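Local coordinates for protein Sso-CP2 metallo-carboxypetidase (Sulfolobus solfataricus, PDB 4MMO) that probably cleaves peptides as a zinc-dependent carboxypeptidase of the M20 family, at residues 204-209 and 299-304; 187-192 and 209-214. One frame throughout, in Å; residues are numbered along the deposited sequence.

Contact 1: 204-209 and 299-304; sequences VRNPCI and IVPHRA
P207, in the first turn of helix 207-218, presses its ring against the turn that leads from V300 to A304. P207 CD lies 2.9 Å from P301 O, an unusually short carbon-oxygen contact to be read with caution, while P207 CB meets A304 CB at 3.9 Å. Proline suits this place because, having no N-H, it can open a helix without wasting a donor, while the small methyl of A304 lets the helix start settle close to the strand.

Two further apolar contacts, one before the proline and one after it in sequence, extend the interface. V204 CG2 touches V300 CG1 at 4.0 Å, and C208 SG reaches P301 CG at 3.5 Å. The sulfur is fixed by its disulfide to C289 on strand 283-290, which ties the helix start to the antiparallel sheet of the M20 dimerisation domain.

No hydrogen bond joins the two segments, and the polar work is done by N206 as N-cap. An asparagine suits the position because its amide can accept at one end and donate at the other. With CG anti to the backbone N (chi1 176°), N206 OD1 accepts from I209 N at 3.1 Å, the donor tilted 35° from the carbonyl plane, and more weakly from C208 N. The side chain crosses P301 obliquely, N206 ND2 to P301 CD 3.7 Å, and ND2 donates to N283 OD1 and V284 O of the second subunit.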
loop_
_atom_site.group_PDB
_atom_site.type_symbol
_atom_site.label_atom_id
_atom_site.label_comp_id
_atom_site.label_asym_id
_atom_site.label_seq_id
_atom_site.Cartn_x
_atom_site.Cartn_y
_atom_site.Cartn_z
ATOM N N VAL A 204 -9.159 3.407 20.373
ATOM C CA VAL A 204 -9.571 3.968 19.089
ATOM C C VAL A 204 -9.852 2.911 18.032
ATOM O O VAL A 204 -9.460 1.751 18.169
ATOM C CB VAL A 204 -8.490 4.908 18.532
ATOM C CG1 VAL A 204 -8.313 6.114 19.446
ATOM C CG2 VAL A 204 -7.171 4.165 18.360
ATOM N N ARG A 205 -10.543 3.330 16.977
ATOM C CA ARG A 205 -10.697 2.510 15.788
ATOM C C ARG A 205 -9.436 2.628 14.944
ATOM O O ARG A 205 -8.791 3.676 14.915
ATOM C CB ARG A 205 -11.907 2.960 14.973
ATOM C CG ARG A 205 -13.238 2.815 15.692
ATOM C CD ARG A 205 -14.390 2.783 14.702
ATOM N NE ARG A 205 -14.352 1.581 13.872
ATOM C CZ ARG A 205 -14.925 0.424 14.194
ATOM N NH1 ARG A 205 -15.598 0.295 15.329
ATOM N NH2 ARG A 205 -14.829 -0.611 13.373
ATOM N N ASN A 206 -9.082 1.541 14.271
ATOM C CA ASN A 206 -7.937 1.525 13.372
ATOM C C ASN A 206 -8.460 1.597 11.930
ATOM O O ASN A 206 -9.300 0.791 11.539
ATOM C CB ASN A 206 -7.103 0.260 13.633
ATOM C CG ASN A 206 -5.937 0.101 12.671
ATOM O OD1 ASN A 206 -6.110 0.068 11.453
ATOM N ND2 ASN A 206 -4.736 -0.016 13.224
ATOM N N PRO A 207 -7.984 2.576 11.144
ATOM C CA PRO A 207 -8.522 2.747 9.789
ATOM C C PRO A 207 -8.086 1.653 8.810
ATOM O O PRO A 207 -8.841 1.356 7.883
ATOM C CB PRO A 207 -7.964 4.106 9.363
ATOM C CG PRO A 207 -6.690 4.230 10.112
ATOM C CD PRO A 207 -6.940 3.571 11.442
ATOM N N CYS A 208 -6.901 1.072 9.001
ATOM C CA CYS A 208 -6.454 -0.039 8.153
ATOM C C CYS A 208 -7.444 -1.191 8.198
ATOM O O CYS A 208 -7.905 -1.669 7.162
ATOM C CB CYS A 208 -5.094 -0.569 8.600
ATOM S SG CYS A 208 -3.856 0.683 8.859
ATOM N N ILE A 209 -7.754 -1.644 9.407
ATOM C CA ILE A 209 -8.631 -2.790 9.579
ATOM C C ILE A 209 -10.033 -2.463 9.074
ATOM O O ILE A 209 -10.660 -3.284 8.405
ATOM C CB ILE A 209 -8.668 -3.279 11.062
ATOM C CG1 ILE A 209 -9.553 -4.519 11.215
ATOM C CG2 ILE A 209 -9.162 -2.196 11.986
ATOM C CD1 ILE A 209 -9.012 -5.730 10.509
ATOM N N ILE A 299 2.388 1.530 15.453
ATOM C CA ILE A 299 1.475 2.663 15.482
ATOM C C ILE A 299 0.042 2.278 15.139
ATOM O O ILE A 299 -0.201 1.247 14.518
ATOM C CB ILE A 299 1.891 3.748 14.465
ATOM C CG1 ILE A 299 2.126 3.125 13.085
ATOM C CG2 ILE A 299 3.140 4.474 14.928
ATOM C CD1 ILE A 299 2.026 4.114 11.937
ATOM N N VAL A 300 -0.902 3.119 15.548
ATOM C CA VAL A 300 -2.227 3.124 14.944
ATOM C C VAL A 300 -2.215 4.228 13.893
ATOM O O VAL A 300 -2.133 5.405 14.246
ATOM C CB VAL A 300 -3.348 3.428 15.958
ATOM C CG1 VAL A 300 -4.715 3.302 15.284
ATOM C CG2 VAL A 300 -3.257 2.502 17.152
ATOM N N PRO A 301 -2.285 3.864 12.598
ATOM C CA PRO A 301 -2.273 4.945 11.607
ATOM C C PRO A 301 -3.578 5.723 11.650
ATOM O O PRO A 301 -4.587 5.175 12.093
ATOM C CB PRO A 301 -2.129 4.202 10.271
ATOM C CG PRO A 301 -1.709 2.800 10.639
ATOM C CD PRO A 301 -2.370 2.544 11.948
ATOM N N HIS A 302 -3.563 6.978 11.215
ATOM C CA HIS A 302 -4.771 7.797 11.257
ATOM C C HIS A 302 -5.468 7.806 9.902
ATOM O O HIS A 302 -6.630 8.202 9.797
ATOM C CB HIS A 302 -4.445 9.226 11.715
ATOM C CG HIS A 302 -3.655 10.019 10.724
ATOM N ND1 HIS A 302 -4.246 10.754 9.719
ATOM C CD2 HIS A 302 -2.320 10.202 10.588
ATOM C CE1 HIS A 302 -3.311 11.352 9.003
ATOM N NE2 HIS A 302 -2.132 11.032 9.510
ATOM N N ARG A 303 -4.761 7.341 8.878
ATOM C CA ARG A 303 -5.250 7.411 7.508
ATOM C C ARG A 303 -5.055 6.086 6.770
ATOM O O ARG A 303 -4.044 5.407 6.946
ATOM C CB ARG A 303 -4.515 8.534 6.773
ATOM C CG ARG A 303 -5.187 9.023 5.505
ATOM C CD ARG A 303 -4.511 10.292 5.004
ATOM N NE ARG A 303 -4.947 10.664 3.661
ATOM C CZ ARG A 303 -5.949 11.495 3.383
ATOM N NH1 ARG A 303 -6.654 12.066 4.353
ATOM N NH2 ARG A 303 -6.251 11.757 2.118
ATOM N N ALA A 304 -6.036 5.733 5.944
ATOM C CA ALA A 304 -5.955 4.566 5.074
ATOM C C ALA A 304 -6.718 4.859 3.791
ATOM O O ALA A 304 -7.802 5.437 3.834
ATOM C CB ALA A 304 -6.551 3.346 5.757
#

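Contact 2: 187-192 and 209-214. With SO4 (sulfate ion), chain G.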
loop_
_atom_site.group_PDB
_atom_site.type_symbol
_atom_site.label_atom_id
_atom_site.label_comp_id
_atom_site.label_asym_id
_atom_site.label_seq_id
_atom_site.Cartn_x
_atom_site.Cartn_y
_atom_site.Cartn_z
ATOM N N LEU A 187 -11.121 5.165 -2.136
ATOM C CA LEU A 187 -11.729 5.254 -0.816
ATOM C C LEU A 187 -10.683 5.765 0.153
ATOM O O LEU A 187 -9.544 5.313 0.124
ATOM C CB LEU A 187 -12.222 3.886 -0.349
ATOM C CG LEU A 187 -13.237 3.174 -1.239
ATOM C CD1 LEU A 187 -13.627 1.842 -0.620
ATOM C CD2 LEU A 187 -14.464 4.044 -1.462
ATOM N N VAL A 188 -11.072 6.708 1.003
ATOM C CA VAL A 188 -10.156 7.277 1.981
ATOM C C VAL A 188 -10.808 7.359 3.353
ATOM O O VAL A 188 -11.953 7.794 3.485
ATOM C CB VAL A 188 -9.687 8.687 1.568
ATOM C CG1 VAL A 188 -8.671 9.225 2.567
ATOM C CG2 VAL A 188 -9.088 8.663 0.168
ATOM N N LEU A 189 -10.066 6.924 4.366
ATOM C CA LEU A 189 -10.458 7.096 5.755
ATOM C C LEU A 189 -9.398 7.943 6.432
ATOM O O LEU A 189 -8.204 7.740 6.216
ATOM C CB LEU A 189 -10.569 5.748 6.469
ATOM C CG LEU A 189 -11.603 4.753 5.948
ATOM C CD1 LEU A 189 -11.551 3.478 6.774
ATOM C CD2 LEU A 189 -12.995 5.351 5.975
ATOM N N ASP A 190 -9.837 8.903 7.238
ATOM C CA ASP A 190 -8.928 9.731 8.015
ATOM C C ASP A 190 -9.558 9.962 9.381
ATOM O O ASP A 190 -10.547 10.685 9.496
ATOM C CB ASP A 190 -8.660 11.055 7.301
ATOM C CG ASP A 190 -7.379 11.715 7.764
ATOM O OD1 ASP A 190 -7.050 11.587 8.961
ATOM O OD2 ASP A 190 -6.695 12.349 6.934
ATOM N N TYR A 191 -8.991 9.333 10.407
ATOM C CA TYR A 191 -9.617 9.287 11.728
ATOM C C TYR A 191 -9.009 10.268 12.726
ATOM O O TYR A 191 -9.562 10.479 13.803
ATOM C CB TYR A 191 -9.519 7.873 12.310
ATOM C CG TYR A 191 -10.479 6.860 11.722
ATOM C CD1 TYR A 191 -11.410 7.218 10.755
ATOM C CD2 TYR A 191 -10.456 5.538 12.149
ATOM C CE1 TYR A 191 -12.287 6.285 10.226
ATOM C CE2 TYR A 191 -11.329 4.603 11.629
ATOM C CZ TYR A 191 -12.243 4.980 10.669
ATOM O OH TYR A 191 -13.114 4.047 10.151
ATOM N N GLY A 192 -7.867 10.850 12.381
ATOM C CA GLY A 192 -7.208 11.786 13.271
ATOM C C GLY A 192 -6.157 12.604 12.553
ATOM O O GLY A 192 -5.978 12.474 11.342
ATOM N N ILE A 209 -7.754 -1.644 9.407
ATOM C CA ILE A 209 -8.631 -2.790 9.579
ATOM C C ILE A 209 -10.033 -2.463 9.074
ATOM O O ILE A 209 -10.660 -3.284 8.405
ATOM C CB ILE A 209 -8.668 -3.279 11.062
ATOM C CG1 ILE A 209 -9.553 -4.519 11.215
ATOM C CG2 ILE A 209 -9.162 -2.196 11.986
ATOM C CD1 ILE A 209 -9.012 -5.730 10.509
ATOM N N ASP A 210 -10.512 -1.259 9.381
ATOM C CA ASP A 210 -11.853 -0.855 8.970
ATOM C C ASP A 210 -11.968 -0.863 7.454
ATOM O O ASP A 210 -12.928 -1.400 6.905
ATOM C CB ASP A 210 -12.209 0.530 9.518
ATOM C CG ASP A 210 -12.545 0.506 11.001
ATOM O OD1 ASP A 210 -12.641 -0.600 11.578
ATOM O OD2 ASP A 210 -12.724 1.598 11.587
ATOM N N LEU A 211 -10.984 -0.283 6.779
ATOM C CA LEU A 211 -11.006 -0.228 5.325
ATOM C C LEU A 211 -10.812 -1.619 4.718
ATOM O O LEU A 211 -11.455 -1.961 3.722
ATOM C CB LEU A 211 -9.941 0.737 4.802
ATOM C CG LEU A 211 -9.997 1.040 3.300
ATOM C CD1 LEU A 211 -11.369 1.568 2.880
ATOM C CD2 LEU A 211 -8.910 2.033 2.916
ATOM N N ALA A 212 -9.933 -2.419 5.319
ATOM C CA ALA A 212 -9.744 -3.800 4.879
ATOM C C ALA A 212 -11.063 -4.552 4.964
ATOM O O ALA A 212 -11.393 -5.354 4.091
ATOM C CB ALA A 212 -8.685 -4.498 5.724
ATOM N N LYS A 213 -11.822 -4.285 6.019
ATOM C CA LYS A 213 -13.110 -4.939 6.202
ATOM C C LYS A 213 -14.099 -4.476 5.141
ATOM O O LYS A 213 -14.867 -5.280 4.620
ATOM C CB LYS A 213 -13.653 -4.675 7.609
ATOM C CG LYS A 213 -13.345 -5.797 8.591
ATOM C CD LYS A 213 -13.439 -5.342 10.037
ATOM C CE LYS A 213 -12.970 -6.434 10.992
ATOM N NZ LYS A 213 -13.756 -7.694 10.852
ATOM N N ILE A 214 -14.060 -3.187 4.814
ATOM C CA ILE A 214 -14.949 -2.610 3.810
ATOM C C ILE A 214 -14.746 -3.270 2.449
ATOM O O ILE A 214 -15.699 -3.772 1.848
ATOM C CB ILE A 214 -14.726 -1.085 3.671
ATOM C CG1 ILE A 214 -15.248 -0.347 4.909
ATOM C CG2 ILE A 214 -15.392 -0.537 2.405
ATOM C CD1 ILE A 214 -16.760 -0.370 5.083
HETATM S S SO4 G . -17.315 -8.289 12.220
HETATM O O1 SO4 G . -16.441 -7.217 11.751
HETATM O O2 SO4 G . -18.360 -8.517 11.228
HETATM O O3 SO4 G . -16.541 -9.517 12.399
HETATM O O4 SO4 G . -17.920 -7.905 13.495
#
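Strand 187-190 and helix 209-214 run nearly antiparallel, their N-to-C directions 154° apart and their axes 9.5 Å from each other, with L189 opposite L211. L187 and L189, two residues apart on the strand, both face the helix. L189 CD1 packs on L211 CB at 3.7 Å, and L187 CB meets the end of the same leucine, L211 CD1, at 4.1 Å. L211 reaches that far down the strand because its CG stands anti to the backbone N (chi1 -171°). One turn on, I214 CG2 touches L187 CD1 at 4.2 Å; branched aliphatic residues suit this buried seam.

Beyond the leucines the contact turns polar. Y191 OH donates to D210 OD2 at 2.9 Å. D210 OD2 accepts through its anti lone pair and lies in the plane of the ring, at its edge; ring and carboxylate planes are 62° apart. The same OD2 takes a salt bridge from R205 NE. A phenylalanine in place of the tyrosine would probably leave D210 OD2 without its phenol donor.

On the side turned to the second subunit, K213 NZ donates to S216 O and V219 O of that chain and to a sulfate, probably from the crystallisation liquor. The helix thus packs on the antiparallel sheet of the M20 dimerisation domain: L211 spreads onto A304 and A306 of strand 299-312, while L187 and I214 both touch L329 of helix 318-331.

Overall arrangement
Following the chain from the N terminus, the first segment reached is the end of strand 178-190; the chain then passes through strand 196-197 and the loop at 204-206, and enters helix 207-218, where contact 2 closes a short loop of 16 residues. Contact 1 closes a longer one, 89 residues that include three further helices and strand 283-290, when strand 299-312 returns to the helix start. The segments alternate along the chain, so the two contacts cross, sharing I209. Strands 178-190 and 299-312 are neighbours in the sheet, and R303 bridges D190 between the contacts. Together they fasten one helix against two neighbouring strands, beside the second subunit.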